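Local coordinates for putative uncharacterized protein (Pyrococcus abyssi virus 1, PDB 4HR1) that is of unknown function but forms a helical bundle assigned to a bromodomain-like family, and comes from a virus that infects the archaeon Pyrococcus abyssi, at residues A[25-29]-A[30-34]; A[94-98]-A[99-103]. All coordinates share one frame; numbering follows the deposited sequence.

Contacts 1 and 2 finish two helices of the bundle at the same end of the molecule: contact 1 ends helix 5-30 and contact 2 ends helix 72-98. Their centres lie about 12 Å apart, and they touch directly. The phenol of Tyr26 bridges them, its OH lying 3.1 Å from Val99 O in a probable hydrogen bond, while its ring packs against Leu101, with CD1 of Tyr26 3.5 Å from CD1 of Leu101. Beside this, CE of the selenomethionine Met27 meets CG1 of Val99 at 3.4 Å. The two turns thus pack directly on one another; the protein's function is unknown, so neither turn can be assigned to a site.

Contact 1 of 2, residues A[25-29]-A[30-34]; sequences GYMET and TGATK
Thr30 folds back on Tyr26 in the last turn of helix 5-30: its OG1 donates to Tyr26 O at 2.8 Å, with a C=O...donor angle of 159°. The same hydroxyl lies over one face of the Tyr26 ring, 3.7 Å above its plane and offset toward the rim. Tyr26 can offer that face because CG stands anti to its backbone N (chi1 167°), which swings the ring alongside the helix end. Thr30 N also reaches Tyr26 O, but weakly. Thr29 repeats the threonine habit one residue earlier, OG1 and its own N meeting Gly25 O from opposite faces of that carbonyl.

Beyond the turn, Ala32 CB sits 3.5 Å from CG of Met27, a selenomethionine, and Ala32 N donates to Met27 O at 3.2 Å. A methyl is small enough to nestle against this extended chain, whose SE lies 3.9 Å from Ala32 CB. Gly31, the first residue to leave helical geometry, turns the chain out of the helix with positive phi (63°), a region that a residue lacking CB enters easily. Helix 34-63 packs on Met27 through Glu36 and Val40, and an aromatic ring of another chain meets the ring of Tyr26. Thr33 then takes the N-cap position of helix 34-63, its OG1 capping a backbone N of the first turn, while Glu36 OE1 accepts Thr33 N. A glycine-terminated helix followed at once by a capped one is a tight helix-to-helix connection of a helical bundle.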
ATOM      1  N   GLY A  25      11.520   7.511   6.821  1.00 61.07           N
ATOM      2  CA  GLY A  25      12.631   6.829   7.471  1.00 61.28           C
ATOM      3  C   GLY A  25      13.967   7.513   7.295  1.00 67.11           C
ATOM      4  O   GLY A  25      14.725   7.636   8.265  1.00 66.81           O
ATOM      5  N   TYR A  26      14.258   7.982   6.061  1.00 64.62           N
ATOM      6  CA  TYR A  26      15.495   8.708   5.756  1.00 64.60           C
ATOM      7  C   TYR A  26      15.551   9.984   6.595  1.00 71.44           C
ATOM      8  O   TYR A  26      16.609  10.322   7.128  1.00 71.30           O
ATOM      9  CB  TYR A  26      15.595   9.041   4.245  1.00 64.53           C
ATOM     10  CG  TYR A  26      16.685  10.040   3.912  1.00 64.83           C
ATOM     11  CD1 TYR A  26      18.025   9.671   3.926  1.00 66.42           C
ATOM     12  CD2 TYR A  26      16.378  11.369   3.634  1.00 65.55           C
ATOM     13  CE1 TYR A  26      19.033  10.586   3.622  1.00 66.39           C
ATOM     14  CE2 TYR A  26      17.380  12.300   3.351  1.00 66.38           C
ATOM     15  CZ  TYR A  26      18.707  11.901   3.341  1.00 72.73           C
ATOM     16  OH  TYR A  26      19.702  12.802   3.051  1.00 72.73           O
HETATM   17  N   MSE A  27      14.403  10.675   6.706  1.00 70.54           N
HETATM   18  CA  MSE A  27      14.226  11.928   7.432  1.00 71.98           C
HETATM   19  C   MSE A  27      14.363  11.793   8.927  1.00 77.99           C
HETATM   20  O   MSE A  27      14.923  12.688   9.549  1.00 77.69           O
HETATM   21  CB  MSE A  27      12.898  12.577   7.065  1.00 74.84           C
HETATM   22  CG  MSE A  27      12.913  13.129   5.660  1.00 83.03           C
HETATM   23 SE   MSE A  27      11.351  14.167   5.206  1.00 92.08          SE
HETATM   24  CE  MSE A  27      12.020  14.920   3.578  1.00 88.49           C
ATOM     25  N   GLU A  28      13.841  10.692   9.509  1.00 75.83           N
ATOM     26  CA  GLU A  28      13.955  10.387  10.935  1.00 76.42           C
ATOM     27  C   GLU A  28      15.438  10.160  11.300  1.00 81.31           C
ATOM     28  O   GLU A  28      15.931  10.772  12.253  1.00 81.02           O
ATOM     29  CB  GLU A  28      13.121   9.143  11.293  1.00 78.06           C
ATOM     30  CG  GLU A  28      11.697   9.464  11.712  1.00 93.48           C
ATOM     31  CD  GLU A  28      10.599   8.778  10.920  1.00122.98           C
ATOM     32  OE1 GLU A  28       9.777   9.497  10.306  1.00122.19           O
ATOM     33  OE2 GLU A  28      10.542   7.526  10.930  1.00119.84           O
ATOM     34  N   THR A  29      16.145   9.318  10.504  1.00 77.94           N
ATOM     35  CA  THR A  29      17.559   8.967  10.665  1.00 78.01           C
ATOM     36  C   THR A  29      18.516  10.163  10.419  1.00 85.42           C
ATOM     37  O   THR A  29      19.639  10.151  10.934  1.00 86.18           O
ATOM     38  CB  THR A  29      17.904   7.761   9.773  1.00 79.91           C
ATOM     39  OG1 THR A  29      16.854   6.796   9.847  1.00 76.86           O
ATOM     40  CG2 THR A  29      19.231   7.100  10.143  1.00 76.71           C
ATOM     41  N   THR A  30      18.084  11.182   9.649  1.00 82.66           N
ATOM     42  CA  THR A  30      18.941  12.328   9.327  1.00 83.07           C
ATOM     43  C   THR A  30      18.443  13.691   9.874  1.00 89.12           C
ATOM     44  O   THR A  30      19.168  14.687   9.783  1.00 88.40           O
ATOM     45  CB  THR A  30      19.323  12.312   7.833  1.00 90.77           C
ATOM     46  OG1 THR A  30      19.346  10.962   7.363  1.00 89.39           O
ATOM     47  CG2 THR A  30      20.679  12.948   7.568  1.00 90.34           C
ATOM     48  N   GLY A  31      17.241  13.712  10.454  1.00 87.28           N
ATOM     49  CA  GLY A  31      16.643  14.911  11.040  1.00 88.03           C
ATOM     50  C   GLY A  31      16.365  16.029  10.050  1.00 93.97           C
ATOM     51  O   GLY A  31      17.019  17.080  10.098  1.00 94.07           O
ATOM     52  N   ALA A  32      15.382  15.811   9.154  1.00 90.65           N
ATOM     53  CA  ALA A  32      14.979  16.775   8.123  1.00 90.37           C
ATOM     54  C   ALA A  32      14.219  17.972   8.686  1.00 92.82           C
ATOM     55  O   ALA A  32      13.606  17.866   9.750  1.00 92.13           O
ATOM     56  CB  ALA A  32      14.137  16.085   7.069  1.00 91.20           C
ATOM     57  N   THR A  33      14.240  19.102   7.941  1.00 88.67           N
ATOM     58  CA  THR A  33      13.583  20.367   8.298  1.00 88.10           C
ATOM     59  C   THR A  33      12.058  20.205   8.401  1.00 91.72           C
ATOM     60  O   THR A  33      11.497  19.298   7.781  1.00 91.28           O
ATOM     61  CB  THR A  33      14.004  21.529   7.354  1.00 95.59           C
ATOM     62  OG1 THR A  33      13.214  21.542   6.160  1.00 95.68           O
ATOM     63  CG2 THR A  33      15.502  21.549   7.028  1.00 92.75           C
ATOM     64  N   LYS A  34      11.399  21.080   9.195  1.00 88.04           N
ATOM     65  CA  LYS A  34       9.941  21.078   9.406  1.00 87.52           C
ATOM     66  C   LYS A  34       9.160  21.181   8.085  1.00 89.75           C
ATOM     67  O   LYS A  34       8.124  20.525   7.928  1.00 89.11           O
ATOM     68  CB  LYS A  34       9.526  22.194  10.382  1.00 90.17           C
ATOM     69  CG  LYS A  34       9.247  21.688  11.797  1.00102.32           C
ATOM     70  CD  LYS A  34       9.028  22.831  12.786  1.00108.81           C
ATOM     71  CE  LYS A  34      10.199  23.035  13.721  1.00114.35           C
ATOM     72  NZ  LYS A  34      10.204  22.050  14.839  1.00119.82           N
TER

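Contact 2 of 2, residues A[94-98]-A[99-103]; sequences VEMLR and VGLAQ
Met96 O receives both Leu101 N and Val99 N, each at 3.2 Å and from opposite faces of the carbonyl plane, while Gly100 turns the chain with positive phi (99°). This is a Schellman motif, the C-terminal cap of helix 72-98. Glycine suits the turning position because a CB there would press against the carbonyl O of Val99. Val99 N also donates to Glu95 O at 3.0 Å, so one N-H is divided between two acceptors of the last turn.

The apolar contact that commonly accompanies a Schellman cap joins Met96 to the residue just beyond the glycine, Leu101. Leu101 CB lies 3.1 Å from Met96 O, a tight fit, and its CD2 branch comes within 4.0 Å of Met96 CG. The two side chains meet at a slant, the Met96 chain running on extended past CG toward Ile111 and Leu115 of helix 109-119. Flexible and unbranched, methionine can follow that route, whereas leucine is broad enough to touch Met96 and also Phe22 of helix 5-30 and Ile111.

Val99 packs on the last helical turn with both methyl branches. Its CG1 lies 3.5 Å from Glu95 OE2, and its CG2 settles over the carbonyl oxygens of Glu95 and Met96. Glu95 is buried against Gln39 and Val40 of helix 34-63, and forms a salt bridge with Arg98, one turn on and at the surface, which probably offsets the cost of burying its charge. The Arg98 chain bends at chi3 (-38°), bringing the guanidinium side-on to a single carboxylate oxygen: NH2 meets Glu95 OE1 at 2.8 Å nearly in line with its C-O bond, while NE reaches the same oxygen from above the carboxylate plane, 37° out of it.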
ATOM      1  N   VAL A  94      11.865  13.921  -7.051  1.00 44.06           N
ATOM      2  CA  VAL A  94      12.307  15.305  -6.904  1.00 44.41           C
ATOM      3  C   VAL A  94      12.550  15.634  -5.418  1.00 48.00           C
ATOM      4  O   VAL A  94      13.558  16.258  -5.097  1.00 48.65           O
ATOM      5  CB  VAL A  94      11.295  16.263  -7.599  1.00 48.62           C
ATOM      6  CG1 VAL A  94      11.508  17.718  -7.189  1.00 48.25           C
ATOM      7  CG2 VAL A  94      11.379  16.118  -9.119  1.00 48.52           C
ATOM      8  N   GLU A  95      11.644  15.187  -4.521  1.00 44.16           N
ATOM      9  CA  GLU A  95      11.757  15.389  -3.075  1.00 44.06           C
ATOM     10  C   GLU A  95      12.959  14.658  -2.518  1.00 46.54           C
ATOM     11  O   GLU A  95      13.733  15.265  -1.769  1.00 45.37           O
ATOM     12  CB  GLU A  95      10.464  14.990  -2.329  1.00 45.64           C
ATOM     13  CG  GLU A  95      10.487  15.242  -0.822  1.00 54.58           C
ATOM     14  CD  GLU A  95      10.583  16.683  -0.348  1.00 76.58           C
ATOM     15  OE1 GLU A  95      10.482  17.604  -1.193  1.00 56.88           O
ATOM     16  OE2 GLU A  95      10.735  16.893   0.879  1.00 75.33           O
ATOM     17  N   MET A  96      13.120  13.360  -2.888  1.00 43.21           N
ATOM     18  CA  MET A  96      14.250  12.514  -2.487  1.00 42.46           C
ATOM     19  C   MET A  96      15.548  13.282  -2.791  1.00 53.03           C
ATOM     20  O   MET A  96      16.311  13.571  -1.871  1.00 53.82           O
ATOM     21  CB  MET A  96      14.241  11.169  -3.255  1.00 42.95           C
ATOM     22  CG  MET A  96      13.269  10.152  -2.731  1.00 43.17           C
ATOM     23  SD  MET A  96      13.226   8.717  -3.820  1.00 43.82           S
ATOM     24  CE  MET A  96      12.322   7.660  -2.860  1.00 40.00           C
ATOM     25  N   LEU A  97      15.725  13.714  -4.056  1.00 53.16           N
ATOM     26  CA  LEU A  97      16.893  14.467  -4.527  1.00 54.29           C
ATOM     27  C   LEU A  97      17.149  15.780  -3.804  1.00 60.66           C
ATOM     28  O   LEU A  97      18.302  16.115  -3.552  1.00 60.46           O
ATOM     29  CB  LEU A  97      16.823  14.674  -6.042  1.00 54.13           C
ATOM     30  CG  LEU A  97      17.022  13.397  -6.840  1.00 58.83           C
ATOM     31  CD1 LEU A  97      16.371  13.494  -8.195  1.00 59.41           C
ATOM     32  CD2 LEU A  97      18.498  13.003  -6.913  1.00 60.36           C
ATOM     33  N   ARG A  98      16.078  16.497  -3.454  1.00 60.22           N
ATOM     34  CA  ARG A  98      16.104  17.777  -2.744  1.00 61.39           C
ATOM     35  C   ARG A  98      16.553  17.629  -1.289  1.00 67.07           C
ATOM     36  O   ARG A  98      17.144  18.560  -0.737  1.00 67.59           O
ATOM     37  CB  ARG A  98      14.703  18.404  -2.768  1.00 63.74           C
ATOM     38  CG  ARG A  98      14.702  19.928  -2.880  1.00 79.33           C
ATOM     39  CD  ARG A  98      13.509  20.611  -2.201  1.00 92.31           C
ATOM     40  NE  ARG A  98      12.231  19.894  -2.335  1.00100.27           N
ATOM     41  CZ  ARG A  98      11.407  19.982  -3.378  1.00110.44           C
ATOM     42  NH1 ARG A  98      11.726  20.734  -4.426  1.00 95.00           N
ATOM     43  NH2 ARG A  98      10.267  19.302  -3.389  1.00 93.94           N
ATOM     44  N   VAL A  99      16.248  16.483  -0.660  1.00 63.82           N
ATOM     45  CA  VAL A  99      16.555  16.256   0.749  1.00 63.57           C
ATOM     46  C   VAL A  99      17.928  15.651   1.057  1.00 70.05           C
ATOM     47  O   VAL A  99      18.275  15.465   2.231  1.00 70.64           O
ATOM     48  CB  VAL A  99      15.371  15.651   1.537  1.00 66.82           C
ATOM     49  CG1 VAL A  99      14.133  16.518   1.369  1.00 66.67           C
ATOM     50  CG2 VAL A  99      15.077  14.214   1.118  1.00 66.48           C
ATOM     51  N   GLY A 100      18.722  15.430   0.009  1.00 67.33           N
ATOM     52  CA  GLY A 100      20.076  14.899   0.131  1.00 67.26           C
ATOM     53  C   GLY A 100      20.201  13.414  -0.126  1.00 71.09           C
ATOM     54  O   GLY A 100      21.304  12.865  -0.055  1.00 70.63           O
ATOM     55  N   LEU A 101      19.068  12.755  -0.409  1.00 68.36           N
ATOM     56  CA  LEU A 101      18.978  11.331  -0.731  1.00 69.15           C
ATOM     57  C   LEU A 101      19.620  11.147  -2.114  1.00 76.69           C
ATOM     58  O   LEU A 101      19.463  12.017  -2.986  1.00 76.65           O
ATOM     59  CB  LEU A 101      17.486  10.932  -0.765  1.00 69.07           C
ATOM     60  CG  LEU A 101      16.988   9.548  -0.310  1.00 73.31           C
ATOM     61  CD1 LEU A 101      17.994   8.782   0.531  1.00 73.19           C
ATOM     62  CD2 LEU A 101      15.666   9.678   0.409  1.00 75.25           C
ATOM     63  N   ALA A 102      20.386  10.049  -2.290  1.00 75.29           N
ATOM     64  CA  ALA A 102      21.113   9.706  -3.520  1.00 76.04           C
ATOM     65  C   ALA A 102      22.156  10.786  -3.915  1.00 83.02           C
ATOM     66  O   ALA A 102      22.164  11.287  -5.047  1.00 82.59           O
ATOM     67  CB  ALA A 102      20.135   9.427  -4.654  1.00 76.62           C
ATOM     68  N   GLN A 103      23.034  11.139  -2.950  1.00 81.51           N
ATOM     69  CA  GLN A 103      24.075  12.160  -3.102  1.00 81.98           C
ATOM     70  C   GLN A 103      25.141  11.708  -4.090  1.00 86.63           C
ATOM     71  O   GLN A 103      25.280  12.313  -5.159  1.00 86.31           O
ATOM     72  CB  GLN A 103      24.688  12.514  -1.735  1.00 83.46           C
ATOM     73  CG  GLN A 103      25.185  13.946  -1.643  1.00104.81           C
ATOM     74  CD  GLN A 103      24.051  14.917  -1.446  1.00133.85           C
ATOM     75  OE1 GLN A 103      23.428  14.973  -0.379  1.00131.90           O
ATOM     76  NE2 GLN A 103      23.756  15.700  -2.476  1.00129.09           N
TER